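Local coordinates for Slr1438 protein (Synechocystis sp., PDB 3K25) that is of unproven function but probably binds carbohydrate and may act as a sugar isomerase of the aldose 1-epimerase kind, at residues S142-Q147 against W281-V286; D108-D113 against Y136-H141; G32-E37 against G63-F68; A23-V28 against T36-Q41; F159-H164 against S234-T239. All blocks are in the same frame, centred on the assembly; numbering follows the deposited sequence.

How the interactions relate
Interactions 1 and 2 are successive strand pairings in the large antiparallel sheet, their centres about 9 Å apart, and Gln137 joins them by meeting both Arg144 and Glu146. Interaction 4 lies in the smaller sheet that packs on this one. There Leu25 and Trp38 rest on Leu143, and Trp38 reaches Phe284 as well; the centre of interaction 4 is about 11 Å from that of interaction 2. Interaction 3 continues along strand 34-40, sharing Thr36 and Glu37 with interaction 4, and leads to residues 63-68, which hydrogen-bond to segment 159-164 of interaction 5. Interaction 5 is nested in the chain loop closed by interaction 1, to which Tyr237 ties it through Gln147.

Interaction 1. Residues S142-Q147 against W281-V286; sequences SLRIEQ and WVNFQV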
# COMPACT_ATOMS: atom_id res chain seq x y z
N SER A 142 16.21 -1.41 -3.34
CA SER A 142 15.06 -0.67 -2.85
C SER A 142 14.01 -0.34 -3.90
O SER A 142 14.27 -0.36 -5.11
CB SER A 142 15.52 0.63 -2.18
OG SER A 142 16.02 1.55 -3.13
N LEU A 143 12.81 -0.03 -3.41
CA LEU A 143 11.69 0.36 -4.24
C LEU A 143 11.13 1.66 -3.71
O LEU A 143 10.74 1.75 -2.54
CB LEU A 143 10.58 -0.69 -4.23
CG LEU A 143 9.34 -0.21 -4.98
CD1 LEU A 143 9.71 0.34 -6.34
CD2 LEU A 143 8.39 -1.36 -5.11
N ARG A 144 11.08 2.66 -4.58
CA ARG A 144 10.57 3.98 -4.21
C ARG A 144 9.36 4.26 -5.08
O ARG A 144 9.38 4.02 -6.28
CB ARG A 144 11.64 5.05 -4.46
CG ARG A 144 11.25 6.45 -3.99
CD ARG A 144 12.24 7.52 -4.47
NE ARG A 144 12.05 8.80 -3.78
CZ ARG A 144 12.24 8.97 -2.47
NH1 ARG A 144 12.64 7.95 -1.72
NH2 ARG A 144 12.05 10.16 -1.91
N ILE A 145 8.30 4.76 -4.46
CA ILE A 145 7.10 5.10 -5.21
C ILE A 145 6.84 6.55 -4.90
O ILE A 145 6.85 6.97 -3.74
CB ILE A 145 5.88 4.26 -4.79
CG1 ILE A 145 6.27 2.78 -4.69
CG2 ILE A 145 4.78 4.41 -5.83
CD1 ILE A 145 5.11 1.86 -4.42
N GLU A 146 6.65 7.33 -5.95
CA GLU A 146 6.42 8.75 -5.79
C GLU A 146 5.02 9.05 -6.27
O GLU A 146 4.58 8.57 -7.32
CB GLU A 146 7.47 9.54 -6.57
CG GLU A 146 8.89 9.14 -6.21
CD GLU A 146 9.95 10.02 -6.85
OE1 GLU A 146 9.88 10.25 -8.08
OE2 GLU A 146 10.85 10.48 -6.11
N GLN A 147 4.30 9.84 -5.48
CA GLN A 147 2.93 10.16 -5.82
C GLN A 147 2.70 11.65 -5.98
O GLN A 147 3.34 12.46 -5.32
CB GLN A 147 1.97 9.67 -4.72
CG GLN A 147 2.27 8.29 -4.12
CD GLN A 147 3.34 8.35 -3.04
OE1 GLN A 147 3.29 9.21 -2.16
NE2 GLN A 147 4.30 7.43 -3.09
N TRP A 281 6.02 10.56 -1.17
CA TRP A 281 6.75 9.38 -1.53
C TRP A 281 6.90 8.41 -0.36
O TRP A 281 6.87 8.80 0.81
CB TRP A 281 8.14 9.75 -2.05
CG TRP A 281 8.96 10.49 -1.04
CD1 TRP A 281 9.06 11.85 -0.89
CD2 TRP A 281 9.71 9.92 0.04
NE1 TRP A 281 9.82 12.15 0.21
CE2 TRP A 281 10.24 10.99 0.80
CE3 TRP A 281 9.99 8.60 0.44
CZ2 TRP A 281 11.03 10.78 1.94
CZ3 TRP A 281 10.77 8.40 1.57
CH2 TRP A 281 11.28 9.48 2.31
N VAL A 282 7.04 7.14 -0.70
CA VAL A 282 7.25 6.09 0.28
C VAL A 282 8.45 5.31 -0.23
O VAL A 282 8.65 5.18 -1.43
CB VAL A 282 6.02 5.18 0.39
CG1 VAL A 282 6.30 4.09 1.40
CG2 VAL A 282 4.81 5.99 0.82
N ASN A 283 9.28 4.81 0.68
CA ASN A 283 10.47 4.08 0.27
C ASN A 283 10.59 2.74 0.97
O ASN A 283 10.19 2.58 2.12
CB ASN A 283 11.72 4.92 0.54
CG ASN A 283 12.91 4.48 -0.28
OD1 ASN A 283 13.08 4.90 -1.44
ND2 ASN A 283 13.75 3.64 0.31
N PHE A 284 11.15 1.78 0.26
CA PHE A 284 11.34 0.45 0.81
C PHE A 284 12.78 0.03 0.59
O PHE A 284 13.24 -0.08 -0.55
CB PHE A 284 10.37 -0.51 0.13
CG PHE A 284 8.94 -0.11 0.29
CD1 PHE A 284 8.31 -0.17 1.53
CD2 PHE A 284 8.22 0.38 -0.81
CE1 PHE A 284 7.00 0.25 1.69
CE2 PHE A 284 6.89 0.81 -0.66
CZ PHE A 284 6.28 0.74 0.60
N GLN A 285 13.50 -0.18 1.69
CA GLN A 285 14.90 -0.55 1.62
C GLN A 285 15.13 -1.92 2.25
O GLN A 285 14.69 -2.18 3.37
CB GLN A 285 15.74 0.49 2.36
CG GLN A 285 17.22 0.34 2.17
CD GLN A 285 17.66 0.76 0.78
OE1 GLN A 285 17.62 1.94 0.43
NE2 GLN A 285 18.06 -0.22 -0.03
N VAL A 286 15.82 -2.80 1.54
CA VAL A 286 16.14 -4.10 2.09
C VAL A 286 17.64 -4.14 2.38
O VAL A 286 18.46 -3.62 1.62
CB VAL A 286 15.73 -5.27 1.13
CG1 VAL A 286 16.57 -5.25 -0.13
CG2 VAL A 286 15.89 -6.59 1.84
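Residues 142-147 and 281-286 run antiparallel, their strand axes 4.7 Å apart at 177°, with Leu143-Phe284 and Ile145-Val282 as hydrogen-bonded pairs. The bonds of the second pair are nearly linear, Ile145 N to Val282 O and Val282 N to Ile145 O both measuring 3.1 Å.

The guanidinium of Arg144 carries the contact on the side of the sheet it shares with Trp281 and Asn283. With CG trans to the backbone N (chi1 -175°) and the chain extended to NE, it lies almost flat on the indole of Trp281, the two centres 4.1 Å apart and the planes 28° from parallel; NH2 sits over the ring, and the cation-pi contact is off-centre. Two polar partners in the guanidinium plane help fix its rotation. NH1 of Arg144 donates to Asn283 OD1 (3.1 Å), arriving from above the amide's carbonyl plane, and NE makes a salt bridge to Glu146 OE2. On the reverse face Leu143, Ile145, Val282 and Phe284 are all apolar; Ile145 CD1 meets the edge of the Phe284 ring at CE2, 4.3 Å away.

Strand 130-139 flanks the pair beside 142-147 and strand 227-233 flanks it beside 281-286, while Phe163 of strand 157-168 packs against Ile145 and Val282.

Interaction 2. Residues D108-D113 against Y136-H141; sequences DNARLD and YQLQGH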
# COMPACT_ATOMS: atom_id res chain seq x y z
N ASP A 108 18.56 6.08 -14.54
CA ASP A 108 19.04 6.09 -13.16
C ASP A 108 18.44 4.96 -12.35
O ASP A 108 18.82 4.73 -11.21
CB ASP A 108 18.72 7.43 -12.50
CG ASP A 108 19.39 8.61 -13.21
OD1 ASP A 108 20.61 8.53 -13.47
OD2 ASP A 108 18.69 9.60 -13.49
N ASN A 109 17.51 4.24 -12.97
CA ASN A 109 16.83 3.12 -12.35
C ASN A 109 15.76 2.59 -13.30
O ASN A 109 15.62 3.09 -14.42
CB ASN A 109 16.16 3.55 -11.04
CG ASN A 109 15.30 4.81 -11.19
OD1 ASN A 109 14.44 4.89 -12.07
ND2 ASN A 109 15.53 5.79 -10.33
N ALA A 110 15.03 1.56 -12.86
CA ALA A 110 13.94 1.00 -13.65
C ALA A 110 12.76 1.84 -13.19
O ALA A 110 12.38 1.78 -12.03
CB ALA A 110 13.72 -0.48 -13.31
N ARG A 111 12.19 2.63 -14.08
CA ARG A 111 11.09 3.49 -13.68
C ARG A 111 9.83 3.40 -14.53
O ARG A 111 9.87 3.65 -15.74
CB ARG A 111 11.58 4.93 -13.62
CG ARG A 111 10.48 5.95 -13.51
CD ARG A 111 11.06 7.31 -13.27
NE ARG A 111 10.06 8.36 -13.41
CZ ARG A 111 10.25 9.61 -13.02
NH1 ARG A 111 11.39 9.96 -12.45
NH2 ARG A 111 9.29 10.52 -13.21
N LEU A 112 8.73 3.07 -13.88
CA LEU A 112 7.44 2.96 -14.57
C LEU A 112 6.47 4.00 -14.00
O LEU A 112 6.28 4.08 -12.78
CB LEU A 112 6.88 1.54 -14.40
CG LEU A 112 5.96 1.00 -15.51
CD1 LEU A 112 4.92 2.03 -15.87
CD2 LEU A 112 6.78 0.69 -16.73
N ASP A 113 5.86 4.78 -14.88
CA ASP A 113 4.92 5.82 -14.46
C ASP A 113 3.46 5.50 -14.82
O ASP A 113 3.10 5.37 -15.99
CB ASP A 113 5.34 7.16 -15.06
CG ASP A 113 6.56 7.73 -14.37
OD1 ASP A 113 7.20 6.98 -13.60
OD2 ASP A 113 6.87 8.91 -14.59
N TYR A 136 7.03 4.44 -10.00
CA TYR A 136 7.66 3.33 -9.31
C TYR A 136 9.08 3.24 -9.86
O TYR A 136 9.28 3.05 -11.05
CB TYR A 136 6.91 2.03 -9.58
CG TYR A 136 5.43 2.09 -9.30
CD1 TYR A 136 4.58 2.85 -10.10
CD2 TYR A 136 4.85 1.34 -8.27
CE1 TYR A 136 3.22 2.87 -9.89
CE2 TYR A 136 3.48 1.35 -8.05
CZ TYR A 136 2.67 2.11 -8.88
OH TYR A 136 1.30 2.08 -8.74
N GLN A 137 10.05 3.40 -8.97
CA GLN A 137 11.46 3.37 -9.32
C GLN A 137 12.16 2.25 -8.58
O GLN A 137 12.10 2.17 -7.36
CB GLN A 137 12.09 4.72 -8.98
CG GLN A 137 11.26 5.85 -9.53
CD GLN A 137 11.65 7.20 -8.99
OE1 GLN A 137 12.41 7.30 -8.04
NE2 GLN A 137 11.11 8.24 -9.60
N LEU A 138 12.80 1.38 -9.35
CA LEU A 138 13.52 0.23 -8.80
C LEU A 138 15.02 0.34 -9.04
O LEU A 138 15.46 0.45 -10.18
CB LEU A 138 13.03 -1.05 -9.46
CG LEU A 138 13.71 -2.30 -8.90
CD1 LEU A 138 12.94 -2.73 -7.65
CD2 LEU A 138 13.73 -3.44 -9.93
N GLN A 139 15.79 0.34 -7.95
CA GLN A 139 17.25 0.39 -8.04
C GLN A 139 17.87 -0.38 -6.89
O GLN A 139 17.31 -0.42 -5.79
CB GLN A 139 17.81 1.81 -7.99
CG GLN A 139 19.26 1.79 -7.46
CD GLN A 139 19.87 3.15 -7.21
OE1 GLN A 139 19.24 4.04 -6.63
NE2 GLN A 139 21.13 3.31 -7.61
N GLY A 140 19.03 -0.95 -7.15
CA GLY A 140 19.75 -1.69 -6.14
C GLY A 140 18.86 -2.57 -5.30
O GLY A 140 18.26 -3.51 -5.80
N HIS A 141 18.77 -2.27 -4.01
CA HIS A 141 17.96 -3.08 -3.12
C HIS A 141 16.75 -2.34 -2.57
O HIS A 141 16.29 -2.62 -1.45
CB HIS A 141 18.82 -3.60 -1.97
CG HIS A 141 19.82 -4.63 -2.39
ND1 HIS A 141 19.47 -5.91 -2.75
CD2 HIS A 141 21.17 -4.57 -2.51
CE1 HIS A 141 20.55 -6.59 -3.09
NE2 HIS A 141 21.60 -5.80 -2.95
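Arg111 and Gln137 come to lie side by side because chi1 of 167° turns the arginine chain away from its own N and it stays extended, while Gln137 swings CG next to its own N (chi1 -50°) and then runs out straight. NE2 of Gln137 thus sits over a face of the guanidinium; both are donors, so this is packing alone, and NE2 bonds to Ser135 OG. The arginine instead grips Asp113 side-on, NE to OD1 at 3.2 Å and NH2 to the syn lone pair of OD2. Asp113 OD1 also meets the Ser135 hydroxyl. Asn109 lays its amide near Gln137 CB. On the face of Ala110, Leu112, Tyr136 and Leu138, Ala110 CB touches Leu138 CB at 4.0 Å, and the edge of the Tyr136 ring faces Leu112 O. Four backbone bonds join the Ala110-Leu138 and Leu112-Tyr136 pairs. Such alternation, polar side chains outward and mostly apolar ones, with Tyr136 among them, turned to strands 14-18 and 34-40, is characteristic of a beta-sandwich, here the supersandwich of galactose mutarotase-like proteins.

Interaction 3. Residues G32-E37 against G63-F68; sequences GGLVTE and GIPILF
Segments 32-37 and 63-68 pass each other in opposite directions and meet closely near Thr36 and Gly63, whose CA atoms are 4.0 Å apart; one direct backbone bond joins them, Ile64 N to Val35 O at 2.9 Å. The contact is a buried link inside the beta-sandwich, connecting strand 34-40 of the small sheet to the segment that becomes strand 66-67 of another. At Gly63 the phi is positive, and a side chain would run into Val35 O, so the close passage depends on the glycine.

Val35 and Ile64 lie alongside each other and point the same way, CG1 of the valine 3.7 Å from CD1 of the isoleucine. Ile64 CD1 also touches Leu143 of the large sheet. An alanine in place of Ile64 is likely to open a gap beside Val35 and Leu143, which would lose the CD1 methyl that packs on both. A chi1 of 175° at Leu34 carries CD1 over the peptide that joins Ile64 to Pro65, reaching the proline CD at 4.0 Å. Further along, the end of Ile66 meets the backbone of Gly32 and Gly33, with CD1 3.4 Å from Gly32 O. Where the backbones diverge, a water fills in: it accepts from Val35 N at 2.8 Å and donates to both Gly33 O and Ile64 O.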
# COMPACT_ATOMS: atom_id res chain seq x y z
N GLY A 32 -5.14 -2.05 -10.36
CA GLY A 32 -4.84 -1.08 -9.31
C GLY A 32 -3.43 -0.54 -9.27
O GLY A 32 -3.00 -0.07 -8.22
N GLY A 33 -2.71 -0.57 -10.39
CA GLY A 33 -1.33 -0.07 -10.40
C GLY A 33 -0.55 -0.78 -9.32
O GLY A 33 0.27 -0.20 -8.62
N LEU A 34 -0.81 -2.08 -9.21
CA LEU A 34 -0.24 -2.95 -8.20
C LEU A 34 1.10 -3.62 -8.45
O LEU A 34 1.31 -4.26 -9.49
CB LEU A 34 -1.28 -4.04 -7.86
CG LEU A 34 -0.88 -5.16 -6.90
CD1 LEU A 34 -0.72 -4.59 -5.49
CD2 LEU A 34 -1.93 -6.26 -6.91
N VAL A 35 1.99 -3.48 -7.47
CA VAL A 35 3.29 -4.15 -7.45
C VAL A 35 2.89 -5.49 -6.84
O VAL A 35 2.39 -5.53 -5.72
CB VAL A 35 4.29 -3.47 -6.47
CG1 VAL A 35 5.49 -4.38 -6.22
CG2 VAL A 35 4.77 -2.16 -7.03
N THR A 36 3.08 -6.59 -7.55
CA THR A 36 2.67 -7.87 -7.00
C THR A 36 3.82 -8.62 -6.35
O THR A 36 3.70 -9.07 -5.21
CB THR A 36 2.09 -8.76 -8.08
OG1 THR A 36 3.06 -8.92 -9.12
CG2 THR A 36 0.85 -8.12 -8.67
N GLU A 37 4.93 -8.75 -7.07
CA GLU A 37 6.08 -9.47 -6.54
C GLU A 37 7.37 -8.68 -6.72
O GLU A 37 7.50 -7.90 -7.65
CB GLU A 37 6.22 -10.83 -7.23
CG GLU A 37 4.93 -11.62 -7.30
CD GLU A 37 5.14 -13.07 -7.70
OE1 GLU A 37 6.03 -13.36 -8.54
OE2 GLU A 37 4.41 -13.94 -7.17
N GLY A 63 1.65 -8.37 -2.32
CA GLY A 63 2.03 -7.22 -3.11
C GLY A 63 1.90 -5.93 -2.33
O GLY A 63 2.00 -5.91 -1.09
N ILE A 64 1.66 -4.83 -3.05
CA ILE A 64 1.54 -3.53 -2.42
C ILE A 64 0.28 -2.78 -2.84
O ILE A 64 0.31 -1.89 -3.69
CB ILE A 64 2.78 -2.68 -2.72
CG1 ILE A 64 4.04 -3.50 -2.44
CG2 ILE A 64 2.79 -1.44 -1.84
CD1 ILE A 64 5.32 -2.82 -2.84
N PRO A 65 -0.87 -3.15 -2.25
CA PRO A 65 -2.12 -2.48 -2.60
C PRO A 65 -2.12 -0.99 -2.20
O PRO A 65 -1.49 -0.57 -1.23
CB PRO A 65 -3.17 -3.29 -1.83
CG PRO A 65 -2.57 -4.69 -1.86
CD PRO A 65 -1.13 -4.40 -1.51
N ILE A 66 -2.83 -0.19 -3.00
CA ILE A 66 -2.94 1.24 -2.80
C ILE A 66 -4.28 1.58 -2.18
O ILE A 66 -5.32 1.11 -2.65
CB ILE A 66 -2.80 1.96 -4.16
CG1 ILE A 66 -1.43 1.63 -4.75
CG2 ILE A 66 -3.01 3.46 -4.00
CD1 ILE A 66 -1.27 2.10 -6.18
N LEU A 67 -4.26 2.40 -1.13
CA LEU A 67 -5.49 2.81 -0.44
C LEU A 67 -5.83 4.28 -0.73
O LEU A 67 -5.12 5.19 -0.27
CB LEU A 67 -5.33 2.59 1.08
CG LEU A 67 -4.54 1.33 1.51
CD1 LEU A 67 -4.45 1.31 3.03
CD2 LEU A 67 -5.20 0.06 0.99
N PHE A 68 -6.92 4.50 -1.47
CA PHE A 68 -7.35 5.86 -1.84
C PHE A 68 -8.81 5.86 -2.33
O PHE A 68 -9.21 4.97 -3.08
CB PHE A 68 -6.44 6.39 -2.95
CG PHE A 68 -6.87 7.71 -3.53
CD1 PHE A 68 -6.42 8.91 -2.99
CD2 PHE A 68 -7.72 7.75 -4.64
CE1 PHE A 68 -6.80 10.13 -3.55
CE2 PHE A 68 -8.10 8.96 -5.19
CZ PHE A 68 -7.64 10.15 -4.65
O HOH W 1 1.79 -1.09 -6.07

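Interaction 4. Residues A23-V28 against T36-Q41; sequences ARLSLV and TEWTVQ
Trp38 sets its indole beside Leu25, whose CD1 approaches CG of the ring obliquely at 4.4 Å. The first torsion of Trp38 (chi1 172°) points the side chain away from its own N and brings the CD1 edge of the indole to Arg24 O, near the ring plane. Ala23 and Val40 extend the same apolar face, CB of the alanine 4.2 Å from CG1 of the valine.

The two strands form an antiparallel beta hairpin with axes 4.7 Å apart at 174°. Arg24 and Thr39 exchange two backbone bonds, the one from Thr39 N to Arg24 O measuring 2.8 Å. Beyond Trp38 the regular pairing is interrupted by a classic beta bulge, in which Thr36 and Glu37 both stand opposite Ser26. Ser26 N donates to Glu37 O, while Ser26 O takes two bonds from Thr36: N comes almost in line with the carbonyl at 2.8 Å, and OG1 donates from well above the carbonyl plane at 3.1 Å. The methyl CG2 of Thr36 is turned to Val28 CG1, the two side chains crossing at about a right angle.

The chemistry separates the two faces. Leu25 and Trp38 bury themselves against Leu138 and Leu143 of the large sheet, whereas Arg24 and Glu37 take their charges to the other side, into salt bridges with Glu17 and Arg50; the hairpin therefore serves as one layer of the sandwich, apolar toward the large sheet, polar and charged on the other side.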
# COMPACT_ATOMS: atom_id res chain seq x y z
N ALA A 23 17.90 -7.48 -8.98
CA ALA A 23 16.58 -7.11 -8.51
C ALA A 23 15.55 -7.09 -9.63
O ALA A 23 15.78 -6.50 -10.69
CB ALA A 23 16.64 -5.74 -7.84
N ARG A 24 14.42 -7.74 -9.39
CA ARG A 24 13.35 -7.76 -10.36
C ARG A 24 12.00 -7.60 -9.69
O ARG A 24 11.73 -8.16 -8.62
CB ARG A 24 13.41 -9.05 -11.20
CG ARG A 24 13.78 -10.33 -10.46
CD ARG A 24 14.54 -11.28 -11.40
NE ARG A 24 13.86 -11.45 -12.68
CZ ARG A 24 14.48 -11.52 -13.85
NH1 ARG A 24 15.79 -11.44 -13.92
NH2 ARG A 24 13.77 -11.68 -14.97
N LEU A 25 11.14 -6.80 -10.33
CA LEU A 25 9.82 -6.53 -9.79
C LEU A 25 8.74 -6.74 -10.85
O LEU A 25 8.97 -6.55 -12.05
CB LEU A 25 9.80 -5.10 -9.24
CG LEU A 25 8.53 -4.50 -8.62
CD1 LEU A 25 8.95 -3.42 -7.62
CD2 LEU A 25 7.61 -3.95 -9.70
N SER A 26 7.56 -7.14 -10.39
CA SER A 26 6.43 -7.36 -11.28
C SER A 26 5.30 -6.42 -10.91
O SER A 26 4.79 -6.45 -9.78
CB SER A 26 5.96 -8.81 -11.19
OG SER A 26 7.01 -9.71 -11.49
N LEU A 27 4.90 -5.57 -11.85
CA LEU A 27 3.82 -4.63 -11.63
C LEU A 27 2.73 -4.83 -12.69
O LEU A 27 3.02 -4.86 -13.88
CB LEU A 27 4.39 -3.20 -11.66
CG LEU A 27 3.52 -1.96 -11.81
CD1 LEU A 27 2.25 -2.04 -11.01
CD2 LEU A 27 4.36 -0.77 -11.40
N VAL A 28 1.49 -5.01 -12.25
CA VAL A 28 0.37 -5.21 -13.18
C VAL A 28 -0.65 -4.08 -12.98
O VAL A 28 -1.55 -4.15 -12.13
CB VAL A 28 -0.24 -6.65 -13.01
CG1 VAL A 28 -0.07 -7.12 -11.60
CG2 VAL A 28 -1.73 -6.68 -13.41
N THR A 36 3.08 -6.59 -7.55
CA THR A 36 2.67 -7.87 -7.00
C THR A 36 3.82 -8.62 -6.35
O THR A 36 3.70 -9.07 -5.21
CB THR A 36 2.09 -8.76 -8.08
OG1 THR A 36 3.06 -8.92 -9.12
CG2 THR A 36 0.85 -8.12 -8.67
N GLU A 37 4.93 -8.75 -7.07
CA GLU A 37 6.08 -9.47 -6.54
C GLU A 37 7.37 -8.68 -6.72
O GLU A 37 7.50 -7.90 -7.65
CB GLU A 37 6.22 -10.83 -7.23
CG GLU A 37 4.93 -11.62 -7.30
CD GLU A 37 5.14 -13.07 -7.70
OE1 GLU A 37 6.03 -13.36 -8.54
OE2 GLU A 37 4.41 -13.94 -7.17
N TRP A 38 8.32 -8.91 -5.81
CA TRP A 38 9.61 -8.23 -5.85
C TRP A 38 10.69 -9.16 -5.31
O TRP A 38 10.54 -9.73 -4.23
CB TRP A 38 9.53 -6.95 -5.01
CG TRP A 38 10.83 -6.22 -4.79
CD1 TRP A 38 11.96 -6.28 -5.57
CD2 TRP A 38 11.11 -5.26 -3.76
NE1 TRP A 38 12.92 -5.42 -5.08
CE2 TRP A 38 12.42 -4.78 -3.98
CE3 TRP A 38 10.37 -4.75 -2.68
CZ2 TRP A 38 13.02 -3.82 -3.15
CZ3 TRP A 38 10.96 -3.79 -1.85
CH2 TRP A 38 12.28 -3.34 -2.10
N THR A 39 11.77 -9.35 -6.08
CA THR A 39 12.89 -10.21 -5.65
C THR A 39 14.26 -9.56 -5.78
O THR A 39 14.56 -8.88 -6.75
CB THR A 39 12.96 -11.55 -6.41
OG1 THR A 39 13.19 -11.31 -7.81
CG2 THR A 39 11.69 -12.34 -6.21
N VAL A 40 15.07 -9.81 -4.76
CA VAL A 40 16.44 -9.31 -4.69
C VAL A 40 17.34 -10.52 -4.55
O VAL A 40 17.30 -11.23 -3.55
CB VAL A 40 16.61 -8.39 -3.48
CG1 VAL A 40 16.18 -6.99 -3.83
CG2 VAL A 40 15.76 -8.90 -2.32
N GLN A 41 18.16 -10.76 -5.57
CA GLN A 41 19.06 -11.90 -5.56
C GLN A 41 18.23 -13.18 -5.57
O GLN A 41 18.67 -14.22 -5.07
CB GLN A 41 19.96 -11.88 -4.34
CG GLN A 41 20.85 -10.66 -4.27
CD GLN A 41 21.79 -10.69 -3.08
OE1 GLN A 41 21.36 -10.79 -1.93
NE2 GLN A 41 23.09 -10.61 -3.35

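Interaction 5. Residues F159-H164 against S234-T239; sequences FSLGFH and SELYQT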
# COMPACT_ATOMS: atom_id res chain seq x y z
N PHE A 159 -8.83 13.80 1.41
CA PHE A 159 -8.45 12.44 1.02
C PHE A 159 -7.47 11.78 1.97
O PHE A 159 -6.89 12.41 2.85
CB PHE A 159 -7.83 12.44 -0.39
CG PHE A 159 -6.38 12.81 -0.40
CD1 PHE A 159 -5.99 14.15 -0.37
CD2 PHE A 159 -5.39 11.81 -0.35
CE1 PHE A 159 -4.63 14.50 -0.29
CE2 PHE A 159 -4.03 12.15 -0.28
CZ PHE A 159 -3.65 13.50 -0.25
N SER A 160 -7.31 10.48 1.76
CA SER A 160 -6.38 9.67 2.51
C SER A 160 -5.70 8.79 1.48
O SER A 160 -6.32 8.36 0.51
CB SER A 160 -7.10 8.81 3.55
OG SER A 160 -7.01 9.39 4.84
N LEU A 161 -4.41 8.54 1.69
CA LEU A 161 -3.64 7.70 0.79
C LEU A 161 -2.80 6.74 1.60
O LEU A 161 -2.18 7.13 2.59
CB LEU A 161 -2.74 8.56 -0.12
CG LEU A 161 -1.82 7.76 -1.04
CD1 LEU A 161 -2.64 6.72 -1.82
CD2 LEU A 161 -1.08 8.68 -1.98
N GLY A 162 -2.78 5.48 1.20
CA GLY A 162 -1.99 4.50 1.92
C GLY A 162 -1.42 3.39 1.07
O GLY A 162 -1.93 3.07 -0.01
N PHE A 163 -0.33 2.79 1.55
CA PHE A 163 0.31 1.69 0.85
C PHE A 163 0.24 0.53 1.82
O PHE A 163 0.53 0.69 3.01
CB PHE A 163 1.74 2.05 0.46
CG PHE A 163 1.82 3.08 -0.65
CD1 PHE A 163 1.86 2.68 -1.98
CD2 PHE A 163 1.78 4.44 -0.37
CE1 PHE A 163 1.87 3.63 -3.02
CE2 PHE A 163 1.79 5.40 -1.39
CZ PHE A 163 1.84 4.99 -2.72
N HIS A 164 -0.17 -0.62 1.30
CA HIS A 164 -0.38 -1.81 2.10
C HIS A 164 0.59 -2.95 1.75
O HIS A 164 0.17 -4.07 1.45
CB HIS A 164 -1.84 -2.22 1.86
CG HIS A 164 -2.35 -3.30 2.75
ND1 HIS A 164 -3.62 -3.28 3.28
CD2 HIS A 164 -1.79 -4.48 3.14
CE1 HIS A 164 -3.83 -4.40 3.96
NE2 HIS A 164 -2.74 -5.14 3.89
N SER A 234 7.50 10.30 3.16
CA SER A 234 7.40 11.75 3.20
C SER A 234 6.36 12.15 4.28
O SER A 234 5.59 11.30 4.76
CB SER A 234 7.00 12.30 1.82
OG SER A 234 5.66 11.97 1.48
N GLU A 235 6.33 13.43 4.66
CA GLU A 235 5.42 13.87 5.72
C GLU A 235 3.91 13.72 5.55
O GLU A 235 3.16 14.01 6.48
CB GLU A 235 5.75 15.32 6.11
CG GLU A 235 5.58 16.34 5.01
CD GLU A 235 6.16 17.69 5.42
OE1 GLU A 235 6.13 18.63 4.59
OE2 GLU A 235 6.64 17.81 6.57
N LEU A 236 3.46 13.28 4.38
CA LEU A 236 2.03 13.08 4.16
C LEU A 236 1.56 11.91 5.03
O LEU A 236 0.39 11.82 5.41
CB LEU A 236 1.75 12.76 2.69
CG LEU A 236 0.32 12.29 2.34
CD1 LEU A 236 -0.63 13.47 2.44
CD2 LEU A 236 0.27 11.66 0.94
N TYR A 237 2.49 11.01 5.37
CA TYR A 237 2.14 9.84 6.16
C TYR A 237 2.39 10.00 7.64
O TYR A 237 3.54 10.13 8.07
CB TYR A 237 2.88 8.63 5.60
CG TYR A 237 2.63 8.48 4.13
CD1 TYR A 237 3.48 9.09 3.19
CD2 TYR A 237 1.49 7.81 3.67
CE1 TYR A 237 3.19 9.03 1.82
CE2 TYR A 237 1.20 7.75 2.30
CZ TYR A 237 2.04 8.36 1.38
OH TYR A 237 1.74 8.33 0.04
N GLN A 238 1.31 9.97 8.42
CA GLN A 238 1.39 10.15 9.86
C GLN A 238 0.99 8.93 10.68
O GLN A 238 1.14 8.93 11.90
CB GLN A 238 0.51 11.34 10.24
CG GLN A 238 0.80 12.55 9.37
CD GLN A 238 -0.33 13.55 9.38
OE1 GLN A 238 -0.52 14.27 10.35
NE2 GLN A 238 -1.09 13.59 8.28
N THR A 239 0.51 7.90 10.00
CA THR A 239 0.09 6.67 10.66
C THR A 239 0.77 5.40 10.15
O THR A 239 1.03 5.26 8.95
CB THR A 239 -1.44 6.47 10.56
OG1 THR A 239 -2.10 7.32 11.51
CG2 THR A 239 -1.81 5.02 10.82
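Tyr237 pushes its phenol end into the hollow between Leu161 and Phe163. The hydroxyl is the bump: OH lies 3.5 Å from Leu161 CD2 and 3.3 Å from Phe163 CE2, meeting the phenylalanine at its ring edge, near the plane. Lower on the phenol, the CE2 edge comes to Leu161 O at 3.4 Å. A second bump is Leu236, which comes from the opposite direction to Phe159, its CD1 obliquely placed 4.0 Å from CZ, while its CD2 faces Leu161 CD2. Both side chains stand on a type I turn from Ser234 to Tyr237, closed by Tyr237 N to Ser234 O. With Tyr237 CG beside its backbone N (chi1 -54°), the ring reaches across to the 159-164 segment. The buried hydroxyl is satisfied by Gln147 OE1, so a phenylalanine in place of Tyr237 would probably leave that amide oxygen without its mate and a gap between Leu161 and Phe163. The turn connects strands 227-233 and 239-245; around it, Val282 of strand 276-287 touches Tyr237, Ile149 of strand 142-151 packs on Phe159, and Pro255 of strand 250-256 on Phe163.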